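Local coordinates for protein NAD nucleotidase (Haemophilus influenzae, PDB 3ZTV) that degrades NAD to adenosine and nicotinamide riboside, acting as a zinc-dependent periplasmic pyrophosphatase and 5'-nucleotidase with broad substrate specificity, at residues Glu12-Ser23 and Tyr60-Ala71; Val358-Met366 and Met553-Tyr562. All coordinates share one frame; numbering follows the deposited sequence.

Contact 1: residues Glu12-Ser23 and Tyr60-Ala71. With ZN (zinc ion), chain C; ZN (zinc ion), chain B.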
loop_
_atom_site.group_PDB
_atom_site.type_symbol
_atom_site.label_atom_id
_atom_site.label_comp_id
_atom_site.label_asym_id
_atom_site.label_seq_id
_atom_site.Cartn_x
_atom_site.Cartn_y
_atom_site.Cartn_z
ATOM N N GLU A 12 -11.662 18.045 27.659
ATOM C CA GLU A 12 -12.530 18.472 26.565
ATOM C C GLU A 12 -11.793 19.368 25.570
ATOM O O GLU A 12 -10.850 20.079 25.924
ATOM C CB GLU A 12 -13.800 19.148 27.085
ATOM C CG GLU A 12 -14.909 19.223 26.039
ATOM C CD GLU A 12 -16.260 19.590 26.615
ATOM O OE1 GLU A 12 -16.489 19.368 27.826
ATOM O OE2 GLU A 12 -17.099 20.107 25.847
ATOM N N LEU A 13 -12.214 19.280 24.313
ATOM C CA LEU A 13 -11.618 20.014 23.203
ATOM C C LEU A 13 -12.718 20.715 22.424
ATOM O O LEU A 13 -13.804 20.158 22.258
ATOM C CB LEU A 13 -10.919 19.035 22.257
ATOM C CG LEU A 13 -9.407 18.820 22.198
ATOM C CD1 LEU A 13 -9.110 17.915 21.012
ATOM C CD2 LEU A 13 -8.665 20.132 22.040
ATOM N N SER A 14 -12.424 21.910 21.912
ATOM C CA SER A 14 -13.375 22.636 21.074
ATOM C C SER A 14 -12.794 22.795 19.665
ATOM O O SER A 14 -12.022 23.715 19.402
ATOM C CB SER A 14 -13.716 23.997 21.689
ATOM O OG SER A 14 -14.333 23.797 22.953
ATOM N N ILE A 15 -13.155 21.882 18.770
ATOM C CA ILE A 15 -12.624 21.897 17.409
ATOM C C ILE A 15 -13.391 22.907 16.547
ATOM O O ILE A 15 -14.614 22.893 16.494
ATOM C CB ILE A 15 -12.674 20.492 16.791
ATOM C CG1 ILE A 15 -11.940 19.500 17.708
ATOM C CG2 ILE A 15 -12.089 20.501 15.384
ATOM C CD1 ILE A 15 -12.023 18.076 17.245
ATOM N N LEU A 16 -12.641 23.779 15.886
ATOM C CA LEU A 16 -13.184 24.806 14.990
ATOM C C LEU A 16 -12.438 24.661 13.678
ATOM O O LEU A 16 -11.199 24.684 13.667
ATOM C CB LEU A 16 -12.946 26.198 15.575
ATOM C CG LEU A 16 -13.653 26.474 16.909
ATOM C CD1 LEU A 16 -13.101 27.728 17.584
ATOM C CD2 LEU A 16 -15.153 26.607 16.690
ATOM N N HIS A 17 -13.153 24.469 12.571
ATOM C CA HIS A 17 -12.465 24.081 11.349
ATOM C C HIS A 17 -13.112 24.609 10.069
ATOM O O HIS A 17 -14.328 24.825 9.994
ATOM C CB HIS A 17 -12.338 22.554 11.296
ATOM C CG HIS A 17 -13.640 21.849 11.104
ATOM N ND1 HIS A 17 -14.540 21.616 12.122
ATOM C CD2 HIS A 17 -14.181 21.305 9.994
ATOM C CE1 HIS A 17 -15.589 20.972 11.637
ATOM N NE2 HIS A 17 -15.391 20.768 10.347
ATOM N N ILE A 18 -12.260 24.849 9.073
ATOM C CA ILE A 18 -12.697 25.105 7.696
ATOM C C ILE A 18 -11.897 24.223 6.731
ATOM O O ILE A 18 -10.891 23.594 7.126
ATOM C CB ILE A 18 -12.551 26.598 7.258
ATOM C CG1 ILE A 18 -11.093 27.008 6.996
ATOM C CG2 ILE A 18 -13.180 27.529 8.275
ATOM C CD1 ILE A 18 -10.973 28.349 6.239
ATOM N N ASN A 19 -12.299 24.198 5.461
ATOM C CA ASN A 19 -11.572 23.427 4.453
ATOM C C ASN A 19 -11.910 23.964 3.076
ATOM O O ASN A 19 -12.986 24.531 2.867
ATOM C CB ASN A 19 -11.955 21.945 4.511
ATOM C CG ASN A 19 -13.438 21.726 4.262
ATOM O OD1 ASN A 19 -13.871 21.429 3.135
ATOM N ND2 ASN A 19 -14.229 21.879 5.308
ATOM N N ASP A 20 -10.983 23.803 2.134
ATOM C CA ASP A 20 -11.280 24.029 0.719
ATOM C C ASP A 20 -11.779 25.449 0.441
ATOM O O ASP A 20 -12.738 25.670 -0.312
ATOM C CB ASP A 20 -12.283 22.994 0.204
ATOM C CG ASP A 20 -11.705 21.590 0.191
ATOM O OD1 ASP A 20 -11.035 21.210 -0.804
ATOM O OD2 ASP A 20 -11.904 20.855 1.179
ATOM N N HIS A 21 -11.135 26.428 1.054
ATOM C CA HIS A 21 -11.536 27.802 0.752
ATOM C C HIS A 21 -11.167 28.255 -0.671
ATOM O O HIS A 21 -11.818 29.153 -1.208
ATOM C CB HIS A 21 -11.154 28.817 1.861
ATOM C CG HIS A 21 -9.782 29.414 1.756
ATOM N ND1 HIS A 21 -8.692 28.906 2.436
ATOM C CD2 HIS A 21 -9.347 30.537 1.130
ATOM C CE1 HIS A 21 -7.637 29.666 2.196
ATOM N NE2 HIS A 21 -8.011 30.666 1.416
ATOM N N HIS A 22 -10.179 27.607 -1.280
ATOM C CA HIS A 22 -9.889 27.803 -2.712
ATOM C C HIS A 22 -9.778 29.284 -3.107
ATOM O O HIS A 22 -10.334 29.716 -4.120
ATOM C CB HIS A 22 -10.946 27.099 -3.559
ATOM C CG HIS A 22 -10.746 25.615 -3.671
ATOM N ND1 HIS A 22 -9.805 25.043 -4.500
ATOM C CD2 HIS A 22 -11.404 24.582 -3.088
ATOM C CE1 HIS A 22 -9.866 23.725 -4.397
ATOM N NE2 HIS A 22 -10.845 23.418 -3.560
ATOM N N SER A 23 -9.096 30.054 -2.271
ATOM C CA SER A 23 -8.831 31.460 -2.563
ATOM C C SER A 23 -10.078 32.341 -2.623
ATOM O O SER A 23 -10.031 33.442 -3.196
ATOM C CB SER A 23 -7.983 31.604 -3.841
ATOM O OG SER A 23 -6.736 30.943 -3.695
ATOM N N TYR A 60 -15.123 29.342 23.932
ATOM C CA TYR A 60 -15.022 27.920 24.248
ATOM C C TYR A 60 -13.687 27.574 24.888
ATOM O O TYR A 60 -12.659 28.155 24.545
ATOM C CB TYR A 60 -15.126 27.097 22.970
ATOM C CG TYR A 60 -16.424 27.189 22.210
ATOM C CD1 TYR A 60 -17.653 27.254 22.862
ATOM C CD2 TYR A 60 -16.419 27.181 20.820
ATOM C CE1 TYR A 60 -18.840 27.316 22.143
ATOM C CE2 TYR A 60 -17.587 27.238 20.099
ATOM C CZ TYR A 60 -18.793 27.307 20.758
ATOM O OH TYR A 60 -19.952 27.361 20.037
ATOM N N LYS A 61 -13.706 26.597 25.787
ATOM C CA LYS A 61 -12.480 26.108 26.406
ATOM C C LYS A 61 -11.696 25.188 25.467
ATOM O O LYS A 61 -12.268 24.382 24.723
ATOM C CB LYS A 61 -12.803 25.373 27.705
ATOM C CG LYS A 61 -13.595 24.094 27.500
ATOM C CD LYS A 61 -13.876 23.402 28.825
ATOM C CE LYS A 61 -14.622 22.096 28.613
ATOM N NZ LYS A 61 -14.943 21.414 29.899
ATOM N N ASN A 62 -10.376 25.312 25.512
ATOM C CA ASN A 62 -9.494 24.447 24.731
ATOM C C ASN A 62 -9.791 24.408 23.232
ATOM O O ASN A 62 -9.973 23.337 22.657
ATOM C CB ASN A 62 -9.487 23.034 25.321
ATOM C CG ASN A 62 -9.053 23.022 26.772
ATOM O OD1 ASN A 62 -8.240 23.850 27.188
ATOM N ND2 ASN A 62 -9.598 22.093 27.552
ATOM N N PRO A 63 -9.806 25.582 22.576
ATOM C CA PRO A 63 -10.075 25.581 21.135
ATOM C C PRO A 63 -8.903 25.020 20.328
ATOM O O PRO A 63 -7.735 25.226 20.664
ATOM C CB PRO A 63 -10.292 27.069 20.818
ATOM C CG PRO A 63 -9.518 27.797 21.863
ATOM C CD PRO A 63 -9.584 26.941 23.107
ATOM N N LEU A 64 -9.245 24.307 19.258
ATOM C CA LEU A 64 -8.271 23.779 18.303
ATOM C C LEU A 64 -8.748 24.208 16.920
ATOM O O LEU A 64 -9.801 23.751 16.459
ATOM C CB LEU A 64 -8.217 22.257 18.415
ATOM C CG LEU A 64 -7.331 21.508 17.420
ATOM C CD1 LEU A 64 -5.867 21.899 17.623
ATOM C CD2 LEU A 64 -7.508 20.005 17.545
ATOM N N VAL A 65 -7.983 25.081 16.267
ATOM C CA VAL A 65 -8.442 25.766 15.067
ATOM C C VAL A 65 -7.713 25.210 13.851
ATOM O O VAL A 65 -6.489 25.295 13.771
ATOM C CB VAL A 65 -8.250 27.288 15.212
ATOM C CG1 VAL A 65 -8.799 28.019 14.003
ATOM C CG2 VAL A 65 -8.936 27.780 16.488
ATOM N N LEU A 66 -8.468 24.628 12.917
ATOM C CA LEU A 66 -7.886 23.788 11.861
ATOM C C LEU A 66 -8.333 24.161 10.453
ATOM O O LEU A 66 -9.478 24.586 10.233
ATOM C CB LEU A 66 -8.264 22.324 12.096
ATOM C CG LEU A 66 -7.975 21.746 13.482
ATOM C CD1 LEU A 66 -8.605 20.361 13.602
ATOM C CD2 LEU A 66 -6.483 21.699 13.780
ATOM N N HIS A 67 -7.422 23.962 9.500
ATOM C CA HIS A 67 -7.716 24.134 8.077
ATOM C C HIS A 67 -7.366 22.831 7.345
ATOM O O HIS A 67 -6.206 22.402 7.351
ATOM C CB HIS A 67 -6.908 25.298 7.510
ATOM C CG HIS A 67 -7.323 25.710 6.130
ATOM N ND1 HIS A 67 -7.415 24.830 5.067
ATOM C CD2 HIS A 67 -7.663 26.926 5.645
ATOM C CE1 HIS A 67 -7.813 25.493 3.992
ATOM N NE2 HIS A 67 -7.957 26.768 4.313
ATOM N N ALA A 68 -8.363 22.164 6.768
ATOM C CA ALA A 68 -8.145 20.842 6.178
ATOM C C ALA A 68 -7.703 20.806 4.701
ATOM O O ALA A 68 -7.900 19.781 4.029
ATOM C CB ALA A 68 -9.370 19.952 6.391
ATOM N N GLY A 69 -7.103 21.891 4.205
ATOM C CA GLY A 69 -6.450 21.873 2.899
ATOM C C GLY A 69 -7.189 22.525 1.741
ATOM O O GLY A 69 -8.350 22.946 1.867
ATOM N N ASP A 70 -6.491 22.646 0.609
ATOM C CA ASP A 70 -6.941 23.440 -0.546
ATOM C C ASP A 70 -7.262 24.884 -0.131
ATOM O O ASP A 70 -8.374 25.413 -0.345
ATOM C CB ASP A 70 -8.148 22.821 -1.246
ATOM C CG ASP A 70 -7.790 21.672 -2.186
ATOM O OD1 ASP A 70 -6.593 21.342 -2.376
ATOM O OD2 ASP A 70 -8.755 21.104 -2.741
ATOM N N ALA A 71 -6.260 25.513 0.464
ATOM C CA ALA A 71 -6.272 26.939 0.692
ATOM C C ALA A 71 -6.236 27.681 -0.637
ATOM O O ALA A 71 -6.881 28.718 -0.776
ATOM C CB ALA A 71 -5.082 27.331 1.547
HETATM ZN ZN ZN C . -11.104 21.470 -2.785
HETATM ZN ZN ZN B . -9.057 18.974 -2.676
HETATM O O HOH W 1 -10.788 19.561 -3.504
#

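Contact 2: residues Val358-Met366 and Met553-Tyr562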
loop_
_atom_site.group_PDB
_atom_site.type_symbol
_atom_site.label_atom_id
_atom_site.label_comp_id
_atom_site.label_asym_id
_atom_site.label_seq_id
_atom_site.Cartn_x
_atom_site.Cartn_y
_atom_site.Cartn_z
ATOM N N VAL A 358 -1.725 38.744 -20.124
ATOM C CA VAL A 358 -1.282 37.374 -19.880
ATOM C C VAL A 358 -0.707 36.746 -21.145
ATOM O O VAL A 358 0.144 35.862 -21.074
ATOM C CB VAL A 358 -2.408 36.483 -19.287
ATOM C CG1 VAL A 358 -3.521 36.256 -20.294
ATOM C CG2 VAL A 358 -1.844 35.151 -18.810
ATOM N N GLY A 359 -1.160 37.208 -22.305
ATOM C CA GLY A 359 -0.611 36.726 -23.559
ATOM C C GLY A 359 -1.098 37.543 -24.734
ATOM O O GLY A 359 -1.979 38.387 -24.588
ATOM N N VAL A 360 -0.523 37.280 -25.903
ATOM C CA VAL A 360 -0.878 37.976 -27.126
ATOM C C VAL A 360 -1.246 36.946 -28.178
ATOM O O VAL A 360 -0.555 35.938 -28.336
ATOM C CB VAL A 360 0.295 38.837 -27.641
ATOM C CG1 VAL A 360 -0.060 39.502 -28.969
ATOM C CG2 VAL A 360 0.675 39.882 -26.609
ATOM N N ILE A 361 -2.348 37.186 -28.874
ATOM C CA ILE A 361 -2.750 36.323 -29.976
ATOM C C ILE A 361 -2.487 37.019 -31.304
ATOM O O ILE A 361 -2.867 38.172 -31.496
ATOM C CB ILE A 361 -4.235 35.936 -29.884
ATOM C CG1 ILE A 361 -4.515 35.190 -28.575
ATOM C CG2 ILE A 361 -4.636 35.078 -31.079
ATOM C CD1 ILE A 361 -5.984 34.905 -28.332
ATOM N N THR A 362 -1.825 36.309 -32.210
ATOM C CA THR A 362 -1.588 36.811 -33.555
ATOM C C THR A 362 -2.373 35.978 -34.559
ATOM O O THR A 362 -2.833 34.877 -34.249
ATOM C CB THR A 362 -0.090 36.788 -33.912
ATOM O OG1 THR A 362 0.430 35.467 -33.717
ATOM C CG2 THR A 362 0.683 37.759 -33.030
ATOM N N GLY A 363 -2.536 36.509 -35.763
ATOM C CA GLY A 363 -3.268 35.801 -36.792
ATOM C C GLY A 363 -4.703 36.260 -36.919
ATOM O O GLY A 363 -5.057 37.365 -36.504
ATOM N N SER A 364 -5.534 35.396 -37.491
ATOM C CA SER A 364 -6.918 35.731 -37.786
ATOM C C SER A 364 -7.844 35.430 -36.617
ATOM O O SER A 364 -7.561 34.556 -35.796
ATOM C CB SER A 364 -7.393 34.968 -39.024
ATOM O OG SER A 364 -6.744 35.445 -40.190
ATOM N N ALA A 365 -8.954 36.156 -36.559
ATOM C CA ALA A 365 -9.975 35.925 -35.549
ATOM C C ALA A 365 -10.400 34.461 -35.545
ATOM O O ALA A 365 -10.491 33.823 -36.596
ATOM C CB ALA A 365 -11.178 36.821 -35.807
ATOM N N MET A 366 -10.642 33.926 -34.353
ATOM C CA MET A 366 -11.187 32.580 -34.206
ATOM C C MET A 366 -12.696 32.691 -33.993
ATOM O O MET A 366 -13.144 33.139 -32.939
ATOM C CB MET A 366 -10.507 31.859 -33.040
ATOM C CG MET A 366 -9.072 31.452 -33.350
ATOM S SD MET A 366 -8.141 30.849 -31.922
ATOM C CE MET A 366 -7.847 32.369 -31.019
ATOM N N MET A 553 -2.724 30.812 -21.855
ATOM C CA MET A 553 -2.011 31.973 -22.368
ATOM C C MET A 553 -0.632 32.126 -21.730
ATOM O O MET A 553 0.307 32.580 -22.378
ATOM C CB MET A 553 -2.837 33.253 -22.195
ATOM C CG MET A 553 -4.147 33.274 -22.978
ATOM S SD MET A 553 -3.945 33.008 -24.756
ATOM C CE MET A 553 -2.685 34.213 -25.174
ATOM N N LYS A 554 -0.501 31.755 -20.463
ATOM C CA LYS A 554 0.810 31.797 -19.820
ATOM C C LYS A 554 1.779 30.833 -20.499
ATOM O O LYS A 554 2.980 31.093 -20.564
ATOM C CB LYS A 554 0.708 31.458 -18.334
ATOM C CG LYS A 554 0.076 32.545 -17.478
ATOM C CD LYS A 554 0.128 32.157 -16.006
ATOM C CE LYS A 554 -0.473 33.234 -15.117
ATOM N NZ LYS A 554 0.417 34.414 -14.974
ATOM N N LYS A 555 1.247 29.724 -21.004
ATOM C CA LYS A 555 2.062 28.722 -21.686
ATOM C C LYS A 555 2.358 29.158 -23.116
ATOM O O LYS A 555 3.426 28.861 -23.661
ATOM C CB LYS A 555 1.351 27.367 -21.688
ATOM C CG LYS A 555 2.206 26.216 -22.203
ATOM C CD LYS A 555 1.437 24.899 -22.219
ATOM C CE LYS A 555 0.351 24.908 -23.282
ATOM N NZ LYS A 555 -0.134 23.543 -23.660
ATOM N N HIS A 556 1.400 29.862 -23.717
ATOM C CA HIS A 556 1.536 30.375 -25.076
ATOM C C HIS A 556 1.413 31.891 -25.088
ATOM O O HIS A 556 0.431 32.424 -25.609
ATOM C CB HIS A 556 0.434 29.809 -25.972
ATOM C CG HIS A 556 0.463 28.320 -26.117
ATOM N ND1 HIS A 556 -0.446 27.495 -25.492
ATOM C CD2 HIS A 556 1.275 27.511 -26.836
ATOM C CE1 HIS A 556 -0.193 26.240 -25.818
ATOM N NE2 HIS A 556 0.851 26.221 -26.626
ATOM N N PRO A 557 2.408 32.597 -24.525
ATOM C CA PRO A 557 2.298 34.057 -24.408
ATOM C C PRO A 557 2.336 34.762 -25.760
ATOM O O PRO A 557 1.967 35.932 -25.850
ATOM C CB PRO A 557 3.515 34.439 -23.560
ATOM C CG PRO A 557 4.483 33.317 -23.759
ATOM C CD PRO A 557 3.647 32.083 -23.918
ATOM N N HIS A 558 2.782 34.058 -26.795
ATOM C CA HIS A 558 2.713 34.584 -28.154
ATOM C C HIS A 558 2.066 33.551 -29.073
ATOM O O HIS A 558 2.722 32.927 -29.907
ATOM C CB HIS A 558 4.094 35.025 -28.646
ATOM C CG HIS A 558 4.620 36.234 -27.933
ATOM N ND1 HIS A 558 4.305 37.519 -28.318
ATOM C CD2 HIS A 558 5.416 36.352 -26.844
ATOM C CE1 HIS A 558 4.896 38.378 -27.505
ATOM N NE2 HIS A 558 5.576 37.696 -26.602
ATOM N N PHE A 559 0.758 33.394 -28.896
ATOM C CA PHE A 559 -0.023 32.335 -29.519
ATOM C C PHE A 559 -0.528 32.715 -30.906
ATOM O O PHE A 559 -1.164 33.752 -31.087
ATOM C CB PHE A 559 -1.205 31.989 -28.609
ATOM C CG PHE A 559 -2.118 30.934 -29.161
ATOM C CD1 PHE A 559 -1.719 29.607 -29.213
ATOM C CD2 PHE A 559 -3.389 31.263 -29.604
ATOM C CE1 PHE A 559 -2.562 28.635 -29.716
ATOM C CE2 PHE A 559 -4.239 30.294 -30.104
ATOM C CZ PHE A 559 -3.825 28.979 -30.159
ATOM N N GLU A 560 -0.238 31.860 -31.881
ATOM C CA GLU A 560 -0.764 32.016 -33.231
ATOM C C GLU A 560 -2.122 31.325 -33.298
ATOM O O GLU A 560 -2.242 30.148 -32.964
ATOM C CB GLU A 560 0.196 31.391 -34.244
ATOM C CG GLU A 560 -0.276 31.481 -35.684
ATOM C CD GLU A 560 -0.178 32.886 -36.239
ATOM O OE1 GLU A 560 0.698 33.650 -35.780
ATOM O OE2 GLU A 560 -0.982 33.233 -37.128
ATOM N N ALA A 561 -3.142 32.062 -33.720
ATOM C CA ALA A 561 -4.515 31.564 -33.703
ATOM C C ALA A 561 -4.701 30.268 -34.489
ATOM O O ALA A 561 -4.112 30.091 -35.557
ATOM C CB ALA A 561 -5.468 32.629 -34.220
ATOM N N TYR A 562 -5.526 29.368 -33.954
ATOM C CA TYR A 562 -5.939 28.172 -34.680
ATOM C C TYR A 562 -6.721 28.580 -35.920
ATOM O O TYR A 562 -7.415 29.594 -35.914
ATOM C CB TYR A 562 -6.836 27.288 -33.809
ATOM C CG TYR A 562 -6.148 26.654 -32.621
ATOM C CD1 TYR A 562 -5.076 25.791 -32.794
ATOM C CD2 TYR A 562 -6.590 26.898 -31.327
ATOM C CE1 TYR A 562 -4.450 25.202 -31.708
ATOM C CE2 TYR A 562 -5.974 26.309 -30.236
ATOM C CZ TYR A 562 -4.904 25.464 -30.432
ATOM O OH TYR A 562 -4.277 24.874 -29.355
#

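Contact 1: residues Glu12-Ser23 and Tyr60-Ala71
Asp-20 and Asp-70 bring one carboxylate each to a zinc ion where parallel strands 12-18 and 63-67 run out into loops. Up to there the strands are zipped by alternating backbone bonds, from Ser-14 N to Asn-62 O through to Ala-68 N to Ile-18 O. The pairing lies inside the seven-stranded sheet of the calcineurin-like phosphoesterase domain. On one face Ile-15 CG2 packs on Leu-66 CD1 (3.9 Å); on the other, Leu-16 reaches Val-65 and, with its CD2, the ring edge of Tyr-60, branched aliphatics suiting a buried sheet.

At the strand ends and in the loops beyond, polar side chains take over. Along Asp-70, CB lies over the face of the His-22 ring, 3.9 Å from its centroid; CG, beside the backbone N (chi1 -80°), swings the carboxylate toward the metals; OD1 accepts a bond from His-103 N; and OD2 bridges both zincs, at 2.4 Å (chain C) and 2.1 Å (chain B). His-22 N bonds to Asp-70 O (3.0 Å). Asp-20 OD1 and His-22 NE2 complete the protein ligands of the first zinc, positioned by second-shell bonds from Asp-20 OD2 to Asp-226 N and His-22 ND1 to Thr-73 O; Asn-102 and Asp-226 join the second.

His-21 ND1 and His-67 NE2 are hydrogen-bonded at 2.9 Å, each at the other ring's edge, near its plane, though the planes are 72° apart. His-67 ND1 accepts Gly-69 N and His-21 NE2 turns to Asp-86. Histidine suits both places because each ring links two partners. Asp-70 OD2 and Asp-20 OD1 stand 3.0 Å apart, which the zinc charge would offset. The Asp-70 carboxylate and a water, each bound to both zincs, make the two metals one dinuclear centre.

Contact 2: residues Val358-Met366 and Met553-Tyr562
Val-360 N bonds to Pro-557 O at 2.8 Å and opens a parallel backbone ladder, continued by Phe-559 N to Val-360 O, Thr-362 N to Phe-559 O and Ala-561 N to Thr-362 O. A side-chain bond lies outside this ladder: Thr-362 OG1 donates to Glu-560 OE1 (2.8 Å), meeting it from above the carboxylate plane. Bent at chi2 (73°), the glutamate chain folds back to the threonine, and these polar residues suit the more exposed face.

Strand 357-362 is the middle member of a small three-stranded sheet, with 558-560 beside it and antiparallel 419-422 on its other flank, where Val-358 and Gly-359 both face Val-421 in a classic beta bulge.

Apolar packing starts early in the strand, where Val-358 CG1 meets Met-553 CB of helix 545-555 at 3.6 Å; the methionine, bent at chi2 and chi3, lays CE against Gly-359 CA (3.6 Å), where the missing side chain makes room. Ile-361 and Phe-559 share the face opposite Thr-362. Ile-361 CG1 and Met-366 CE both come to the edge of the Phe-559 ring, the latter 4.3 Å from CE2. Met-366 SD also lies obliquely beside the Tyr-562 ring, a Met-aromatic contact, and helix 386-396 covers this side through Phe-390.

Both contacts join parallel neighbouring strands, yet they share no element: their nearest atoms are about 13 Å apart and they lie on opposite sides of the chain's centre. Contact 1 is mostly buried, and its strands sit in the interior of a seven-stranded sheet; contact 2 is only partly buried and includes 558-560, an outermost strand of its sheet within the chain. Chemistry follows place. Contact 1 passes from aliphatic packing to two aspartates and one histidine that bind zinc, backed by a histidine pair, whereas contact 2, away from the annotated sites, sets methionine and aromatic packing against a threonine-glutamate bond on the more exposed face.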